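Local coordinates for uncharacterized conserved protein YjbQ/UPF0047 family, ortholog yugU B.subtilis (Clostridium acetobutylicum, PDB 1VMH) that is of unknown function but belongs to the UPF0047 (YjbQ) family and adopts the YjbQ-like fold, here in an assembly of three copies, at residues D27-I32 with D74-L79; D47-V52 with Q110-N115; I61-N66 with Q124-T129. One frame throughout, in Å; residues are numbered along the deposited sequence.

Interaction 1 (D27-I32 with D74-L79); sequences DQFIDI and DILVNL
F29 and L76 carry the apolar part of this contact, in which helix 69-82 passes strand 28-31, an outer strand, within this chain, of the three-stranded antiparallel sheet. The short axes come within 9.3 Å and run at 150° to each other. The two side chains slide past one another in opposite directions, which brings the CD2 methyl of L76 to 3.6 Å from CE1 of F29, with CD1 of the ring almost as near. The far end of the ring reaches I75, whose side chain crosses it at about a right angle; CZ of F29 lies 3.8 Å from I75 CG2. With CG of F29 opposite the carbonyl carbon (chi1 -89°), the ring leans off the strand into this pair of helix residues. The other methyl of L76 serves the backbone instead: CD1 sits 3.9 Å from N of Q28. The ring of F29 also meets that of Y127 on the next strand, and I75 packs on I100 of the second subunit.

The polar part is indirect. One water donates to D27 OD2 at 2.8 Å and to L76 O, also at 2.8 Å, spanning carboxylate and helix backbone with both its protons. D27 reaches it because CG stands between the backbone N and carbonyl carbon (chi1 60°).

Within the helix, N78 ND2 donates to D74 O at 2.8 Å, and the same oxygen takes the backbone N of N78. N78 ND2 also binds D88 O of the second subunit, while the D74 carboxylate binds K90 N, H91 N and S96 OG there.

No direct hydrogen bond joins strand to helix. The direct contact is therefore mainly hydrocarbon, with the water as a polar link at a partly exposed margin, while polar groups of the same helix hold another subunit.

Interaction 2 (D47-V52 with Q110-N115); sequences DGMAVV and QIIIEN
G48 and A50 pair with I113 and I111 as the hydrogen-bonded positions of two antiparallel strands, 48-53 and 108-114, in the five-stranded sheet of this YjbQ-like fold. Each pair exchanges two backbone bonds. The bond from A50 N to I111 O is nearly straight, at 2.8 Å and 176°. I113 N, by contrast, approaches G48 O from above the carbonyl plane, 44° out of it. Just beyond the A50-I111 pair, the CA-H of Q110 points at A50 O, the carbon and oxygen being 3.1 Å apart.

On the face bearing M49, V51, Q110 and I112, the methionine does the reaching. Its chain is bent at chi2 and again at chi3 (-56°), and this folds it across the neighbouring strand: SD rests 3.8 Å from CG1 of I112, and CE arrives 3.5 Å from I111 O and close to the side-chain amide of Q110. V51 lies beside Q110, both pointing the same way.

A50, I111 and I113 occupy the other face. There I113 extends under the opposite strand until its CD1 is 3.6 Å from the carbonyl carbon of M49, and V52 CG2 meets I111 CD1 at 4.0 Å.

Further out, helix 33-43 covers this second face with V36 and V40, I143 and V139 of neighbouring strand 136-143 continue it, and I61 and I63 of the other sheet meet V52 and I111. The M49 face instead looks onto other subunits: M49 packs on I144 of the second, and V51 on M49 of the third. The Q110 amide links the three copies, NE2 donating to OE1 of Q110 in the second subunit while OE1, 3.9 Å from V51 CG2 of its own chain, accepts from NE2 of Q110 in the third.

Interaction 3 (I61-N66 with Q124-T129); sequences ITINEN and QGIYFT
Y127 has the largest surface buried here, its ring lying along strand 59-65 with T62 O, N64 O and E65 O near the ring plane at its edge. Chi1 of -76° sets the ring beside its own backbone N, over toward strand 59-65, and OH ends 3.0 Å from E65 O and 3.2 Å from N66 CA. The backbone is paired outright: Y127 N donates to T62 O at 2.9 Å, and T62 N returns a bond to Y127 O. N64 and G125 repeat this at the next hydrogen-bonded pair, past I63 and I126.

I61 and I63 follow, on the opposite face of the sheet. I61 forks, sending CG2 to I126 CG2 and CD1 to F128 CD2, each at 4.1 Å. I63 CG2 makes a short, somewhat strained contact with CG of Q124, 3.3 Å away. A water joins I63 O to Q124 NE2, which also donates to C54 O of the second subunit, while Q124 OE1 accepts from G121 N. On the Y127 face, T62 OG1 and N64 ND2 bond to S103 OG of that same neighbour.

Strand 124-130 has strand 28-31 on its other side, so this pairing makes it the middle strand of the smaller, three-stranded antiparallel sheet of the YjbQ-like fold.

How the interactions relate
Starting at the N terminus, the chain passes 27-32, 47-52 and 61-66 before any partner arrives; 74-79 then closes interaction 1, 110-115 closes interaction 2 and 124-129 closes interaction 3. Every pair of loops therefore crosses, and none nests. Interactions 1 and 3 share the three-stranded sheet, 28-31 running beside 124-130 with probable backbone bonds such as I32 N to I126 O (2.8 Å). Interaction 2 belongs to the five-stranded sheet and meets interaction 3 where I111 CD1 packs on I126 CD1 (3.5 Å). I32 also touches V52. Together they tie helix 69-82 to the smaller sheet and that sheet to the larger, and all three reach the second subunit.

Interaction 1 (D27-I32 with D74-L79)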
loop_
_atom_site.group_PDB
_atom_site.type_symbol
_atom_site.label_atom_id
_atom_site.label_comp_id
_atom_site.label_asym_id
_atom_site.label_seq_id
_atom_site.Cartn_x
_atom_site.Cartn_y
_atom_site.Cartn_z
ATOM N N ASP A 27 -3.007 -19.902 -3.401
ATOM C CA ASP A 27 -2.631 -18.547 -3.802
ATOM C C ASP A 27 -2.847 -18.328 -5.291
ATOM O O ASP A 27 -2.657 -19.242 -6.101
ATOM C CB ASP A 27 -1.233 -18.130 -3.317
ATOM C CG ASP A 27 -0.121 -19.006 -3.819
ATOM O OD1 ASP A 27 -0.356 -19.949 -4.606
ATOM O OD2 ASP A 27 1.039 -18.747 -3.412
ATOM N N GLN A 28 -3.248 -17.105 -5.649
ATOM C CA GLN A 28 -3.656 -16.836 -7.012
ATOM C C GLN A 28 -3.735 -15.337 -7.271
ATOM O O GLN A 28 -4.186 -14.597 -6.399
ATOM C CB GLN A 28 -5.041 -17.452 -7.246
ATOM C CG GLN A 28 -5.501 -17.524 -8.689
ATOM C CD GLN A 28 -6.862 -18.123 -8.847
ATOM O OE1 GLN A 28 -7.433 -18.607 -7.895
ATOM N NE2 GLN A 28 -7.394 -18.104 -10.067
ATOM N N PHE A 29 -3.276 -14.898 -8.436
ATOM C CA PHE A 29 -3.496 -13.531 -8.905
ATOM C C PHE A 29 -4.625 -13.614 -9.929
ATOM O O PHE A 29 -4.529 -14.374 -10.914
ATOM C CB PHE A 29 -2.275 -12.927 -9.593
ATOM C CG PHE A 29 -1.320 -12.223 -8.682
ATOM C CD1 PHE A 29 -1.016 -12.705 -7.409
ATOM C CD2 PHE A 29 -0.688 -11.057 -9.121
ATOM C CE1 PHE A 29 -0.102 -11.997 -6.582
ATOM C CE2 PHE A 29 0.225 -10.410 -8.334
ATOM C CZ PHE A 29 0.517 -10.861 -7.084
ATOM N N ILE A 30 -5.671 -12.849 -9.732
ATOM C CA ILE A 30 -6.805 -12.785 -10.664
ATOM C C ILE A 30 -6.868 -11.362 -11.246
ATOM O O ILE A 30 -6.978 -10.369 -10.508
ATOM C CB ILE A 30 -8.141 -13.144 -9.971
ATOM C CG1 ILE A 30 -8.064 -14.578 -9.406
ATOM C CG2 ILE A 30 -9.280 -12.986 -10.972
ATOM C CD1 ILE A 30 -7.667 -14.654 -7.958
ATOM N N ASP A 31 -6.785 -11.251 -12.577
ATOM C CA ASP A 31 -6.781 -9.953 -13.245
ATOM C C ASP A 31 -8.209 -9.426 -13.322
ATOM O O ASP A 31 -9.032 -9.963 -14.060
ATOM C CB ASP A 31 -6.217 -10.099 -14.661
ATOM C CG ASP A 31 -6.038 -8.771 -15.357
ATOM O OD1 ASP A 31 -6.710 -7.796 -15.011
ATOM O OD2 ASP A 31 -5.260 -8.726 -16.331
ATOM N N ILE A 32 -8.493 -8.401 -12.529
ATOM C CA ILE A 32 -9.811 -7.804 -12.440
ATOM C C ILE A 32 -9.905 -6.464 -13.141
ATOM O O ILE A 32 -10.881 -5.718 -12.971
ATOM C CB ILE A 32 -10.288 -7.683 -10.975
ATOM C CG1 ILE A 32 -9.304 -6.877 -10.105
ATOM C CG2 ILE A 32 -10.445 -9.090 -10.412
ATOM C CD1 ILE A 32 -9.847 -6.500 -8.731
ATOM N N ASP A 74 6.423 -15.758 -10.155
ATOM C CA ASP A 74 7.578 -15.327 -9.374
ATOM C C ASP A 74 7.187 -14.585 -8.105
ATOM O O ASP A 74 7.792 -14.775 -7.058
ATOM C CB ASP A 74 8.512 -14.471 -10.238
ATOM C CG ASP A 74 9.280 -15.295 -11.273
ATOM O OD1 ASP A 74 9.233 -16.561 -11.218
ATOM O OD2 ASP A 74 9.935 -14.673 -12.137
ATOM N N ILE A 75 6.170 -13.746 -8.182
ATOM C CA ILE A 75 5.741 -13.006 -7.000
ATOM C C ILE A 75 5.152 -13.944 -5.953
ATOM O O ILE A 75 5.542 -13.913 -4.795
ATOM C CB ILE A 75 4.710 -11.923 -7.350
ATOM C CG1 ILE A 75 5.334 -10.851 -8.263
ATOM C CG2 ILE A 75 4.182 -11.223 -6.088
ATOM C CD1 ILE A 75 4.344 -9.856 -8.866
ATOM N N LEU A 76 4.221 -14.791 -6.370
ATOM C CA LEU A 76 3.594 -15.723 -5.441
ATOM C C LEU A 76 4.617 -16.656 -4.810
ATOM O O LEU A 76 4.630 -16.851 -3.601
ATOM C CB LEU A 76 2.490 -16.533 -6.147
ATOM C CG LEU A 76 1.251 -15.729 -6.498
ATOM C CD1 LEU A 76 0.262 -16.526 -7.339
ATOM C CD2 LEU A 76 0.577 -15.246 -5.247
ATOM N N VAL A 77 5.470 -17.223 -5.633
ATOM C CA VAL A 77 6.441 -18.178 -5.165
ATOM C C VAL A 77 7.406 -17.540 -4.190
ATOM O O VAL A 77 7.756 -18.117 -3.171
ATOM C CB VAL A 77 7.218 -18.818 -6.362
ATOM C CG1 VAL A 77 8.537 -19.502 -5.920
ATOM C CG2 VAL A 77 6.341 -19.812 -7.116
ATOM N N ASN A 78 7.836 -16.320 -4.482
ATOM C CA ASN A 78 8.829 -15.678 -3.634
ATOM C C ASN A 78 8.224 -15.069 -2.365
ATOM O O ASN A 78 8.868 -15.084 -1.313
ATOM C CB ASN A 78 9.719 -14.736 -4.437
ATOM C CG ASN A 78 10.729 -15.507 -5.274
ATOM O OD1 ASN A 78 11.784 -15.937 -4.760
ATOM N ND2 ASN A 78 10.378 -15.771 -6.527
ATOM N N LEU A 79 6.992 -14.569 -2.435
ATOM C CA LEU A 79 6.287 -14.218 -1.189
ATOM C C LEU A 79 6.114 -15.439 -0.276
ATOM O O LEU A 79 6.293 -15.348 0.945
ATOM C CB LEU A 79 4.926 -13.604 -1.492
ATOM C CG LEU A 79 4.914 -12.205 -2.107
ATOM C CD1 LEU A 79 3.506 -11.763 -2.396
ATOM C CD2 LEU A 79 5.656 -11.168 -1.231
HETATM O O HOH W 1 2.238 -16.562 -2.177
#

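Interaction 2 (D47-V52 with Q110-N115)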
loop_
_atom_site.group_PDB
_atom_site.type_symbol
_atom_site.label_atom_id
_atom_site.label_comp_id
_atom_site.label_asym_id
_atom_site.label_seq_id
_atom_site.Cartn_x
_atom_site.Cartn_y
_atom_site.Cartn_z
ATOM N N ASP A 47 -13.504 11.734 -15.667
ATOM C CA ASP A 47 -12.294 12.117 -14.963
ATOM C C ASP A 47 -12.585 11.969 -13.480
ATOM O O ASP A 47 -13.579 12.500 -12.975
ATOM C CB ASP A 47 -11.814 13.520 -15.324
ATOM C CG ASP A 47 -11.528 13.664 -16.813
ATOM O OD1 ASP A 47 -12.470 14.006 -17.552
ATOM O OD2 ASP A 47 -10.382 13.417 -17.264
ATOM N N GLY A 48 -11.754 11.189 -12.805
ATOM C CA GLY A 48 -11.978 10.845 -11.406
ATOM C C GLY A 48 -11.012 9.763 -10.953
ATOM O O GLY A 48 -9.921 9.649 -11.494
ATOM N N MET A 49 -11.457 8.940 -10.015
ATOM C CA MET A 49 -10.676 7.868 -9.456
ATOM C C MET A 49 -11.510 6.604 -9.350
ATOM O O MET A 49 -12.701 6.652 -9.039
ATOM C CB MET A 49 -10.237 8.263 -8.025
ATOM C CG MET A 49 -9.233 9.376 -7.924
ATOM S SD MET A 49 -7.667 9.097 -8.774
ATOM C CE MET A 49 -7.144 7.590 -8.025
ATOM N N ALA A 50 -10.864 5.470 -9.578
ATOM C CA ALA A 50 -11.469 4.167 -9.284
ATOM C C ALA A 50 -10.776 3.605 -8.068
ATOM O O ALA A 50 -9.539 3.515 -8.040
ATOM C CB ALA A 50 -11.244 3.243 -10.444
ATOM N N VAL A 51 -11.555 3.226 -7.057
ATOM C CA VAL A 51 -11.024 2.616 -5.844
ATOM C C VAL A 51 -11.472 1.177 -5.805
ATOM O O VAL A 51 -12.666 0.920 -6.038
ATOM C CB VAL A 51 -11.552 3.369 -4.581
ATOM C CG1 VAL A 51 -11.036 2.687 -3.320
ATOM C CG2 VAL A 51 -11.117 4.830 -4.607
ATOM N N VAL A 52 -10.525 0.246 -5.606
ATOM C CA VAL A 52 -10.754 -1.162 -5.633
ATOM C C VAL A 52 -10.384 -1.717 -4.260
ATOM O O VAL A 52 -9.241 -1.590 -3.871
ATOM C CB VAL A 52 -9.876 -1.843 -6.708
ATOM C CG1 VAL A 52 -10.142 -3.322 -6.793
ATOM C CG2 VAL A 52 -10.107 -1.185 -8.073
ATOM N N GLN A 110 -5.949 2.235 -6.043
ATOM C CA GLN A 110 -6.718 3.243 -6.768
ATOM C C GLN A 110 -6.028 3.608 -8.064
ATOM O O GLN A 110 -4.794 3.523 -8.185
ATOM C CB GLN A 110 -7.116 4.431 -5.908
ATOM C CG GLN A 110 -6.022 5.262 -5.397
ATOM C CD GLN A 110 -6.566 6.456 -4.593
ATOM O OE1 GLN A 110 -7.774 6.859 -4.686
ATOM N NE2 GLN A 110 -5.706 6.985 -3.773
ATOM N N ILE A 111 -6.855 3.937 -9.062
ATOM C CA ILE A 111 -6.395 4.189 -10.410
ATOM C C ILE A 111 -7.084 5.469 -10.894
ATOM O O ILE A 111 -8.280 5.677 -10.690
ATOM C CB ILE A 111 -6.740 2.999 -11.333
ATOM C CG1 ILE A 111 -6.240 1.672 -10.735
ATOM C CG2 ILE A 111 -6.179 3.213 -12.749
ATOM C CD1 ILE A 111 -7.251 0.961 -9.859
ATOM N N ILE A 112 -6.328 6.314 -11.568
ATOM C CA ILE A 112 -6.852 7.529 -12.130
ATOM C C ILE A 112 -7.716 7.179 -13.321
ATOM O O ILE A 112 -7.378 6.271 -14.125
ATOM C CB ILE A 112 -5.717 8.435 -12.564
ATOM C CG1 ILE A 112 -4.928 8.913 -11.331
ATOM C CG2 ILE A 112 -6.239 9.659 -13.331
ATOM C CD1 ILE A 112 -3.458 9.384 -11.649
ATOM N N ILE A 113 -8.833 7.884 -13.440
ATOM C CA ILE A 113 -9.684 7.831 -14.610
ATOM C C ILE A 113 -9.487 9.136 -15.372
ATOM O O ILE A 113 -9.645 10.221 -14.792
ATOM C CB ILE A 113 -11.167 7.664 -14.232
ATOM C CG1 ILE A 113 -11.387 6.377 -13.433
ATOM C CG2 ILE A 113 -12.038 7.666 -15.472
ATOM C CD1 ILE A 113 -12.718 6.368 -12.687
ATOM N N GLU A 114 -9.094 9.022 -16.630
ATOM C CA GLU A 114 -8.846 10.191 -17.482
ATOM C C GLU A 114 -9.453 9.910 -18.844
ATOM O O GLU A 114 -9.197 8.841 -19.414
ATOM C CB GLU A 114 -7.338 10.395 -17.619
ATOM C CG GLU A 114 -6.943 11.640 -18.413
ATOM C CD GLU A 114 -5.441 11.717 -18.575
ATOM O OE1 GLU A 114 -4.841 10.828 -19.229
ATOM O OE2 GLU A 114 -4.845 12.661 -18.024
ATOM N N ASN A 115 -10.239 10.843 -19.371
ATOM C CA ASN A 115 -10.908 10.619 -20.639
ATOM C C ASN A 115 -11.744 9.356 -20.667
ATOM O O ASN A 115 -11.821 8.668 -21.689
ATOM C CB ASN A 115 -9.913 10.630 -21.795
ATOM C CG ASN A 115 -9.207 11.950 -21.923
ATOM O OD1 ASN A 115 -9.839 13.007 -21.839
ATOM N ND2 ASN A 115 -7.897 11.910 -22.094
#

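Interaction 3 (I61-N66 with Q124-T129)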
loop_
_atom_site.group_PDB
_atom_site.type_symbol
_atom_site.label_atom_id
_atom_site.label_comp_id
_atom_site.label_asym_id
_atom_site.label_seq_id
_atom_site.Cartn_x
_atom_site.Cartn_y
_atom_site.Cartn_z
ATOM N N ILE A 61 -5.207 -6.465 -2.888
ATOM C CA ILE A 61 -5.247 -5.900 -4.245
ATOM C C ILE A 61 -3.861 -5.377 -4.576
ATOM O O ILE A 61 -3.231 -4.731 -3.744
ATOM C CB ILE A 61 -6.242 -4.722 -4.366
ATOM C CG1 ILE A 61 -7.635 -5.099 -3.817
ATOM C CG2 ILE A 61 -6.311 -4.214 -5.796
ATOM C CD1 ILE A 61 -8.446 -6.114 -4.572
ATOM N N THR A 62 -3.360 -5.655 -5.765
ATOM C CA THR A 62 -2.131 -5.031 -6.219
ATOM C C THR A 62 -2.229 -4.663 -7.683
ATOM O O THR A 62 -3.181 -5.041 -8.346
ATOM C CB THR A 62 -0.892 -5.937 -6.015
ATOM O OG1 THR A 62 0.303 -5.117 -6.090
ATOM C CG2 THR A 62 -0.839 -7.054 -7.014
ATOM N N ILE A 63 -1.272 -3.906 -8.188
ATOM C CA ILE A 63 -1.232 -3.534 -9.640
ATOM C C ILE A 63 0.123 -3.972 -10.125
ATOM O O ILE A 63 1.127 -3.602 -9.510
ATOM C CB ILE A 63 -1.476 -2.030 -9.819
ATOM C CG1 ILE A 63 -2.894 -1.670 -9.323
ATOM C CG2 ILE A 63 -1.278 -1.586 -11.251
ATOM C CD1 ILE A 63 -3.343 -0.219 -9.450
ATOM N N ASN A 64 0.185 -4.744 -11.199
ATOM C CA ASN A 64 1.477 -5.238 -11.635
ATOM C C ASN A 64 1.351 -5.736 -13.067
ATOM O O ASN A 64 0.329 -5.533 -13.722
ATOM C CB ASN A 64 2.065 -6.268 -10.649
ATOM C CG ASN A 64 3.585 -6.188 -10.549
ATOM O OD1 ASN A 64 4.272 -6.357 -11.557
ATOM N ND2 ASN A 64 4.111 -5.904 -9.346
ATOM N N GLU A 65 2.417 -6.358 -13.563
ATOM C CA GLU A 65 2.488 -6.907 -14.923
ATOM C C GLU A 65 1.314 -7.828 -15.215
ATOM O O GLU A 65 1.069 -8.769 -14.448
ATOM C CB GLU A 65 3.784 -7.703 -15.044
ATOM C CG GLU A 65 3.889 -8.639 -16.240
ATOM C CD GLU A 65 4.060 -7.899 -17.534
ATOM O OE1 GLU A 65 4.851 -6.933 -17.577
ATOM O OE2 GLU A 65 3.387 -8.259 -18.513
ATOM N N ASN A 66 0.660 -7.605 -16.357
ATOM C CA ASN A 66 -0.534 -8.365 -16.690
ATOM C C ASN A 66 -0.459 -9.171 -17.960
ATOM O O ASN A 66 -1.495 -9.660 -18.422
ATOM C CB ASN A 66 -1.742 -7.388 -16.777
ATOM C CG ASN A 66 -1.642 -6.462 -17.964
ATOM O OD1 ASN A 66 -0.642 -6.483 -18.677
ATOM N ND2 ASN A 66 -2.718 -5.682 -18.240
ATOM N N GLN A 124 0.148 -2.925 -17.425
ATOM C CA GLN A 124 -0.134 -2.742 -16.052
ATOM C C GLN A 124 -1.606 -3.066 -15.808
ATOM O O GLN A 124 -2.493 -2.448 -16.332
ATOM C CB GLN A 124 0.209 -1.308 -15.655
ATOM C CG GLN A 124 0.130 -1.081 -14.198
ATOM C CD GLN A 124 0.470 0.342 -13.803
ATOM O OE1 GLN A 124 -0.015 1.324 -14.405
ATOM N NE2 GLN A 124 1.227 0.473 -12.716
ATOM N N GLY A 125 -1.861 -4.061 -14.957
ATOM C CA GLY A 125 -3.220 -4.525 -14.616
ATOM C C GLY A 125 -3.469 -4.567 -13.142
ATOM O O GLY A 125 -2.543 -4.520 -12.355
ATOM N N ILE A 126 -4.752 -4.645 -12.802
ATOM C CA ILE A 126 -5.240 -4.619 -11.425
ATOM C C ILE A 126 -5.582 -6.038 -11.044
ATOM O O ILE A 126 -6.318 -6.717 -11.787
ATOM C CB ILE A 126 -6.479 -3.761 -11.280
ATOM C CG1 ILE A 126 -6.261 -2.329 -11.785
ATOM C CG2 ILE A 126 -6.902 -3.757 -9.810
ATOM C CD1 ILE A 126 -7.554 -1.628 -12.190
ATOM N N TYR A 127 -5.020 -6.534 -9.933
ATOM C CA TYR A 127 -5.169 -7.899 -9.484
ATOM C C TYR A 127 -5.758 -8.035 -8.108
ATOM O O TYR A 127 -5.384 -7.328 -7.183
ATOM C CB TYR A 127 -3.807 -8.552 -9.422
ATOM C CG TYR A 127 -3.226 -8.949 -10.728
ATOM C CD1 TYR A 127 -3.656 -10.105 -11.351
ATOM C CD2 TYR A 127 -2.224 -8.222 -11.318
ATOM C CE1 TYR A 127 -3.112 -10.518 -12.543
ATOM C CE2 TYR A 127 -1.653 -8.646 -12.494
ATOM C CZ TYR A 127 -2.114 -9.790 -13.097
ATOM O OH TYR A 127 -1.541 -10.245 -14.288
ATOM N N PHE A 128 -6.716 -8.941 -7.978
ATOM C CA PHE A 128 -7.078 -9.520 -6.686
ATOM C C PHE A 128 -6.038 -10.600 -6.348
ATOM O O PHE A 128 -5.800 -11.499 -7.168
ATOM C CB PHE A 128 -8.446 -10.174 -6.817
ATOM C CG PHE A 128 -9.015 -10.698 -5.545
ATOM C CD1 PHE A 128 -8.687 -11.930 -5.083
ATOM C CD2 PHE A 128 -9.913 -9.944 -4.799
ATOM C CE1 PHE A 128 -9.224 -12.422 -3.887
ATOM C CE2 PHE A 128 -10.459 -10.451 -3.642
ATOM C CZ PHE A 128 -10.105 -11.659 -3.182
ATOM N N THR A 129 -5.381 -10.499 -5.178
ATOM C CA THR A 129 -4.330 -11.414 -4.769
ATOM C C THR A 129 -4.885 -12.338 -3.665
ATOM O O THR A 129 -4.998 -11.950 -2.488
ATOM C CB THR A 129 -3.032 -10.691 -4.288
ATOM O OG1 THR A 129 -3.320 -9.894 -3.131
ATOM C CG2 THR A 129 -2.592 -9.677 -5.363
HETATM O O HOH W 2 2.511 -1.577 -11.067
#